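Local coordinates for phenazine biosynthesis protein PhzF family (Enterococcus faecalis, PDB 1S7J) that is a PhzF-family protein of the diaminopimelate epimerase clan that probably acts as an isomerase, its exact substrate not established, at residues Met1-Tyr6 with Tyr24-Trp29; Leu30-Met35 with Arg60-Glu65. All blocks are in the same frame, centred on the assembly; numbering follows the deposited sequence.

Both contacts lie on the same side of the chain's centre, about 13 Å apart centre to centre, and follow each other in series. Contact 1 joins strand 2-10 to the end of strand 19-25, its hairpin partner; the chain then runs through a short loop into helix 32-42, which contact 2 packs against strand 56-62. Strand 47-53 connects the two sites, pairing parallel with 19-25 and antiparallel with 56-62. They also touch directly: Trp29 CZ3 is 3.7 Å from Met35 SD, and Tyr3 CE2 is 3.5 Å from Leu30 CD2. The hairpin end and the helix start thus pack together as neighbouring parts of the fold that carries the predicted active-site Glu46.

Contact 1 of 2, residues Met1-Tyr6 with Tyr24-Trp29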
loop_
_atom_site.group_PDB
_atom_site.type_symbol
_atom_site.label_atom_id
_atom_site.label_comp_id
_atom_site.label_asym_id
_atom_site.label_seq_id
_atom_site.Cartn_x
_atom_site.Cartn_y
_atom_site.Cartn_z
ATOM N N MET A 1 -27.259 -11.557 10.989
ATOM C CA MET A 1 -27.777 -10.233 10.528
ATOM C C MET A 1 -26.780 -9.106 10.878
ATOM O O MET A 1 -26.651 -8.134 10.137
ATOM C CB MET A 1 -29.139 -10.002 11.206
ATOM C CG MET A 1 -29.986 -9.009 10.413
ATOM S SD MET A 1 -31.034 -8.003 11.479
ATOM C CE MET A 1 -32.656 -8.262 10.747
ATOM N N SER A 2 -26.072 -9.264 11.986
ATOM C CA SER A 2 -25.093 -8.258 12.422
ATOM C C SER A 2 -23.618 -8.726 12.175
ATOM O O SER A 2 -23.216 -9.805 12.610
ATOM C CB SER A 2 -25.322 -7.927 13.903
ATOM O OG SER A 2 -24.423 -6.943 14.377
ATOM N N TYR A 3 -22.857 -7.895 11.464
ATOM C CA TYR A 3 -21.461 -8.194 11.136
ATOM C C TYR A 3 -20.557 -7.033 11.485
ATOM O O TYR A 3 -20.534 -6.037 10.784
ATOM C CB TYR A 3 -21.318 -8.468 9.635
ATOM C CG TYR A 3 -22.111 -9.642 9.119
ATOM C CD1 TYR A 3 -23.494 -9.604 9.082
ATOM C CD2 TYR A 3 -21.476 -10.784 8.664
ATOM C CE1 TYR A 3 -24.234 -10.685 8.609
ATOM C CE2 TYR A 3 -22.204 -11.869 8.186
ATOM C CZ TYR A 3 -23.586 -11.810 8.166
ATOM O OH TYR A 3 -24.327 -12.880 7.716
ATOM N N PRO A 4 -19.762 -7.165 12.542
ATOM C CA PRO A 4 -18.856 -6.072 12.939
ATOM C C PRO A 4 -17.862 -5.703 11.823
ATOM O O PRO A 4 -17.445 -6.569 11.053
ATOM C CB PRO A 4 -18.100 -6.669 14.140
ATOM C CG PRO A 4 -19.058 -7.706 14.682
ATOM C CD PRO A 4 -19.598 -8.332 13.428
ATOM N N TYR A 5 -17.511 -4.420 11.724
ATOM C CA TYR A 5 -16.549 -3.981 10.734
ATOM C C TYR A 5 -15.734 -2.873 11.306
ATOM O O TYR A 5 -16.074 -2.313 12.350
ATOM C CB TYR A 5 -17.228 -3.550 9.414
ATOM C CG TYR A 5 -18.057 -2.299 9.501
ATOM C CD1 TYR A 5 -17.464 -1.035 9.462
ATOM C CD2 TYR A 5 -19.442 -2.369 9.637
ATOM C CE1 TYR A 5 -18.228 0.118 9.565
ATOM C CE2 TYR A 5 -20.208 -1.232 9.738
ATOM C CZ TYR A 5 -19.601 0.013 9.702
ATOM O OH TYR A 5 -20.372 1.142 9.807
ATOM N N TYR A 6 -14.601 -2.573 10.661
ATOM C CA TYR A 6 -13.703 -1.526 11.106
ATOM C C TYR A 6 -13.208 -0.768 9.901
ATOM O O TYR A 6 -13.124 -1.322 8.812
ATOM C CB TYR A 6 -12.502 -2.135 11.871
ATOM C CG TYR A 6 -12.886 -2.945 13.105
ATOM C CD1 TYR A 6 -13.524 -4.188 12.980
ATOM C CD2 TYR A 6 -12.644 -2.456 14.385
ATOM C CE1 TYR A 6 -13.920 -4.912 14.105
ATOM C CE2 TYR A 6 -13.035 -3.173 15.516
ATOM C CZ TYR A 6 -13.671 -4.394 15.371
ATOM O OH TYR A 6 -14.072 -5.075 16.488
ATOM N N TYR A 24 -13.454 -6.757 7.634
ATOM C CA TYR A 24 -14.506 -7.556 8.243
ATOM C C TYR A 24 -13.959 -8.862 8.739
ATOM O O TYR A 24 -13.458 -9.680 7.937
ATOM C CB TYR A 24 -15.614 -7.868 7.244
ATOM C CG TYR A 24 -16.557 -6.748 6.961
ATOM C CD1 TYR A 24 -16.140 -5.612 6.277
ATOM C CD2 TYR A 24 -17.898 -6.830 7.347
ATOM C CE1 TYR A 24 -17.032 -4.583 5.975
ATOM C CE2 TYR A 24 -18.798 -5.813 7.051
ATOM C CZ TYR A 24 -18.364 -4.695 6.364
ATOM O OH TYR A 24 -19.253 -3.720 6.036
ATOM N N VAL A 25 -13.988 -9.074 10.055
ATOM C CA VAL A 25 -13.539 -10.332 10.624
ATOM C C VAL A 25 -14.805 -11.167 10.810
ATOM O O VAL A 25 -15.625 -10.887 11.670
ATOM C CB VAL A 25 -12.809 -10.162 11.980
ATOM C CG1 VAL A 25 -12.281 -11.516 12.448
ATOM C CG2 VAL A 25 -11.652 -9.185 11.850
ATOM N N LEU A 26 -14.959 -12.163 9.943
ATOM C CA LEU A 26 -16.120 -13.051 9.939
ATOM C C LEU A 26 -15.849 -14.378 10.650
ATOM O O LEU A 26 -14.697 -14.824 10.743
ATOM C CB LEU A 26 -16.524 -13.352 8.487
ATOM C CG LEU A 26 -16.479 -12.226 7.453
ATOM C CD1 LEU A 26 -16.583 -12.797 6.059
ATOM C CD2 LEU A 26 -17.590 -11.244 7.721
ATOM N N GLU A 27 -16.907 -15.009 11.143
ATOM C CA GLU A 27 -16.777 -16.293 11.823
ATOM C C GLU A 27 -16.834 -17.445 10.817
ATOM O O GLU A 27 -16.506 -18.586 11.138
ATOM C CB GLU A 27 -17.850 -16.446 12.908
ATOM C CG GLU A 27 -19.273 -16.153 12.460
ATOM C CD GLU A 27 -20.282 -16.263 13.597
ATOM O OE1 GLU A 27 -20.026 -15.695 14.682
ATOM O OE2 GLU A 27 -21.332 -16.917 13.402
ATOM N N LYS A 28 -17.274 -17.115 9.600
ATOM C CA LYS A 28 -17.382 -18.050 8.481
ATOM C C LYS A 28 -17.441 -17.225 7.188
ATOM O O LYS A 28 -17.639 -16.016 7.225
ATOM C CB LYS A 28 -18.628 -18.940 8.614
ATOM C CG LYS A 28 -19.927 -18.182 8.782
ATOM C CD LYS A 28 -21.098 -19.117 9.027
ATOM C CE LYS A 28 -22.380 -18.329 9.281
ATOM N NZ LYS A 28 -23.569 -19.211 9.415
ATOM N N TRP A 29 -17.229 -17.868 6.056
ATOM C CA TRP A 29 -17.244 -17.167 4.792
ATOM C C TRP A 29 -18.610 -16.814 4.221
ATOM O O TRP A 29 -19.526 -17.638 4.193
ATOM C CB TRP A 29 -16.447 -17.923 3.751
ATOM C CG TRP A 29 -14.975 -17.767 3.886
ATOM C CD1 TRP A 29 -14.067 -18.751 4.119
ATOM C CD2 TRP A 29 -14.217 -16.544 3.755
ATOM N NE1 TRP A 29 -12.794 -18.234 4.137
ATOM C CE2 TRP A 29 -12.859 -16.884 3.917
ATOM C CE3 TRP A 29 -14.555 -15.213 3.521
ATOM C CZ2 TRP A 29 -11.835 -15.929 3.850
ATOM C CZ3 TRP A 29 -13.536 -14.267 3.457
ATOM C CH2 TRP A 29 -12.197 -14.634 3.622
HETATM O O HOH W 1 -14.814 -7.434 12.395
HETATM O O HOH W 2 -17.915 -9.456 10.632
#
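Across the open end of the beta hairpin formed by strands 2-10 and 19-25, the antiparallel backbones splay apart: the CA atoms of Tyr5 and Tyr24 are 4.8 Å from each other, those of Tyr3 and Leu26 7.3 Å. The strands still pair directly at Tyr6 and Val23, but one step further toward the open end, at Pro4 and Val25, two waters bridge the backbones in place of direct hydrogen bonds. Both donate to Pro4 O, one of them weakly; that one accepts from Val25 N at 3.0 Å, measured to the water oxygen, while the other donates to Val25 O. The side chains of Tyr5 and Tyr24 run side by side, pointing the same way. Tyr5 CB sits over the centre of the Tyr24 ring, 3.5 Å from its centroid and 14° off the normal, a CH-pi contact on one face. The Tyr5 CG lies between its backbone N and carbonyl carbon (chi1 68°), which carries the ring away from Tyr24, leaving the two rings near parallel (29°) but slid apart, with little overlap. Tyr24 also meets the ring of Phe49 on strand 47-53, and strand 243-259 pairs with 2-10, so the hairpin is built into the surrounding beta structure. Where the strands have parted, Leu26 touches Tyr3 at the ring edge, its CD2 4.0 Å from Tyr3 CD2.

Contact 2 of 2, residues Leu30-Met35 with Arg60-Glu65; sequences LPEAVM and RWFTPE
Arg60 NH2 faces two carboxylates: it makes a salt bridge with Glu67 OE1, while Glu32 OE2 stays 4.3 Å from NH2, too far for a salt bridge. The setting is a helix packed on a beta strand, the first turn of helix 32-42 against the end of strand 56-62. Because the carboxylates of Glu32 and Glu67 approach each other, the positive charge of Arg60 probably eases their mutual repulsion. The bent chain of Glu32 carries its acid group to the edge of the Phe62 ring, where OE2 comes within 3.6 Å of CE2; the carboxylate and ring planes are 50° apart. An anion at a ring edge is probably mildly favourable, since the ring hydrogens carry a partial positive charge. Met35 takes one face of the same ring. Its CB stands above the plane but offset toward the rim, 4.0 Å from the centroid of Phe62 and 25° off the normal, in a CH-pi contact. The sulfur adds an oblique Met-aromatic contact, SD lying 5.0 Å from that centroid. A bend at chi3 (-94°) then turns the methyl toward the Arg60 guanidinium; the two side chains cross at about a right angle. Trp29, just before the helix, makes a cation-pi contact with Arg60. Pro31 is the N-cap, and its O accepts from Met35 N at 3.2 Å, closing the first helical turn. Phe62 touches Gln36 and Ala39 further along the helix and lies about 7 Å from the predicted active-site Glu46, side chain to side chain. The Met35 methyl ends 3.8 Å from Arg60, CE against NH1.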
loop_
_atom_site.group_PDB
_atom_site.type_symbol
_atom_site.label_atom_id
_atom_site.label_comp_id
_atom_site.label_asym_id
_atom_site.label_seq_id
_atom_site.Cartn_x
_atom_site.Cartn_y
_atom_site.Cartn_z
ATOM N N LEU A 30 -18.719 -15.574 3.764
ATOM C CA LEU A 30 -19.928 -15.077 3.133
ATOM C C LEU A 30 -19.792 -15.422 1.649
ATOM O O LEU A 30 -18.686 -15.706 1.179
ATOM C CB LEU A 30 -20.012 -13.545 3.289
ATOM C CG LEU A 30 -20.378 -12.951 4.653
ATOM C CD1 LEU A 30 -20.032 -11.469 4.692
ATOM C CD2 LEU A 30 -21.863 -13.169 4.936
ATOM N N PRO A 31 -20.910 -15.453 0.911
ATOM C CA PRO A 31 -20.842 -15.769 -0.518
ATOM C C PRO A 31 -20.011 -14.698 -1.236
ATOM O O PRO A 31 -19.937 -13.563 -0.769
ATOM C CB PRO A 31 -22.299 -15.710 -0.943
ATOM C CG PRO A 31 -23.026 -16.179 0.292
ATOM C CD PRO A 31 -22.311 -15.414 1.375
ATOM N N GLU A 32 -19.368 -15.071 -2.331
ATOM C CA GLU A 32 -18.545 -14.147 -3.116
ATOM C C GLU A 32 -19.306 -12.865 -3.464
ATOM O O GLU A 32 -18.767 -11.755 -3.328
ATOM C CB GLU A 32 -18.072 -14.861 -4.396
ATOM C CG GLU A 32 -18.061 -14.012 -5.683
ATOM C CD GLU A 32 -16.809 -13.159 -5.841
ATOM O OE1 GLU A 32 -16.885 -12.113 -6.538
ATOM O OE2 GLU A 32 -15.746 -13.539 -5.294
ATOM N N ALA A 33 -20.551 -13.032 -3.916
ATOM C CA ALA A 33 -21.415 -11.920 -4.315
ATOM C C ALA A 33 -21.609 -10.904 -3.192
ATOM O O ALA A 33 -21.429 -9.696 -3.384
ATOM C CB ALA A 33 -22.764 -12.459 -4.775
ATOM N N VAL A 34 -21.976 -11.395 -2.023
ATOM C CA VAL A 34 -22.199 -10.548 -0.875
ATOM C C VAL A 34 -20.977 -9.729 -0.506
ATOM O O VAL A 34 -21.098 -8.564 -0.114
ATOM C CB VAL A 34 -22.627 -11.362 0.333
ATOM C CG1 VAL A 34 -22.887 -10.452 1.517
ATOM C CG2 VAL A 34 -23.861 -12.178 -0.005
ATOM N N MET A 35 -19.810 -10.342 -0.567
ATOM C CA MET A 35 -18.581 -9.652 -0.235
ATOM C C MET A 35 -18.253 -8.570 -1.259
ATOM O O MET A 35 -17.643 -7.546 -0.927
ATOM C CB MET A 35 -17.428 -10.646 -0.109
ATOM C CG MET A 35 -17.570 -11.608 1.063
ATOM S SD MET A 35 -16.023 -12.475 1.442
ATOM C CE MET A 35 -16.285 -13.976 0.482
ATOM N N ARG A 60 -8.944 -12.078 2.095
ATOM C CA ARG A 60 -9.677 -11.866 0.859
ATOM C C ARG A 60 -9.851 -10.343 0.699
ATOM O O ARG A 60 -10.303 -9.674 1.628
ATOM C CB ARG A 60 -11.047 -12.507 0.978
ATOM C CG ARG A 60 -11.548 -13.179 -0.252
ATOM C CD ARG A 60 -11.406 -14.674 -0.139
ATOM N NE ARG A 60 -12.642 -15.372 -0.496
ATOM C CZ ARG A 60 -13.170 -15.398 -1.723
ATOM N NH1 ARG A 60 -14.295 -16.064 -1.952
ATOM N NH2 ARG A 60 -12.580 -14.756 -2.713
ATOM N N TRP A 61 -9.447 -9.795 -0.437
ATOM C CA TRP A 61 -9.597 -8.361 -0.672
ATOM C C TRP A 61 -10.520 -8.131 -1.834
ATOM O O TRP A 61 -10.506 -8.878 -2.816
ATOM C CB TRP A 61 -8.267 -7.692 -0.987
ATOM C CG TRP A 61 -7.130 -8.093 -0.130
ATOM C CD1 TRP A 61 -6.610 -7.399 0.932
ATOM C CD2 TRP A 61 -6.299 -9.237 -0.299
ATOM N NE1 TRP A 61 -5.503 -8.037 1.416
ATOM C CE2 TRP A 61 -5.284 -9.174 0.676
ATOM C CE3 TRP A 61 -6.304 -10.322 -1.199
ATOM C CZ2 TRP A 61 -4.281 -10.143 0.787
ATOM C CZ3 TRP A 61 -5.310 -11.288 -1.090
ATOM C CH2 TRP A 61 -4.311 -11.190 -0.104
ATOM N N PHE A 62 -11.317 -7.068 -1.733
ATOM C CA PHE A 62 -12.254 -6.665 -2.766
ATOM C C PHE A 62 -12.256 -5.163 -2.922
ATOM O O PHE A 62 -12.090 -4.445 -1.943
ATOM C CB PHE A 62 -13.686 -7.051 -2.369
ATOM C CG PHE A 62 -13.980 -8.510 -2.457
ATOM C CD1 PHE A 62 -13.669 -9.361 -1.402
ATOM C CD2 PHE A 62 -14.603 -9.041 -3.582
ATOM C CE1 PHE A 62 -13.976 -10.711 -1.461
ATOM C CE2 PHE A 62 -14.917 -10.395 -3.653
ATOM C CZ PHE A 62 -14.601 -11.233 -2.589
ATOM N N THR A 63 -12.328 -4.687 -4.145
ATOM C CA THR A 63 -12.431 -3.296 -4.413
ATOM C C THR A 63 -13.891 -3.047 -4.931
ATOM O O THR A 63 -14.634 -3.997 -5.209
ATOM C CB THR A 63 -11.364 -2.744 -5.383
ATOM O OG1 THR A 63 -11.614 -3.314 -6.670
ATOM C CG2 THR A 63 -9.964 -3.113 -4.939
ATOM N N PRO A 64 -14.240 -1.816 -5.137
ATOM C CA PRO A 64 -15.546 -1.634 -5.714
ATOM C C PRO A 64 -15.803 -2.318 -7.065
ATOM O O PRO A 64 -16.936 -2.482 -7.486
ATOM C CB PRO A 64 -15.758 -0.167 -5.702
ATOM C CG PRO A 64 -14.986 0.256 -4.454
ATOM C CD PRO A 64 -13.739 -0.563 -4.582
ATOM N N GLU A 65 -14.699 -2.651 -7.761
ATOM C CA GLU A 65 -14.784 -3.303 -9.089
ATOM C C GLU A 65 -14.869 -4.829 -8.998
ATOM O O GLU A 65 -15.731 -5.459 -9.636
ATOM C CB GLU A 65 -13.627 -2.884 -9.959
ATOM C CG GLU A 65 -13.970 -1.667 -10.799
ATOM C CD GLU A 65 -12.903 -1.419 -11.837
ATOM O OE1 GLU A 65 -12.530 -2.391 -12.550
ATOM O OE2 GLU A 65 -12.403 -0.284 -11.930
#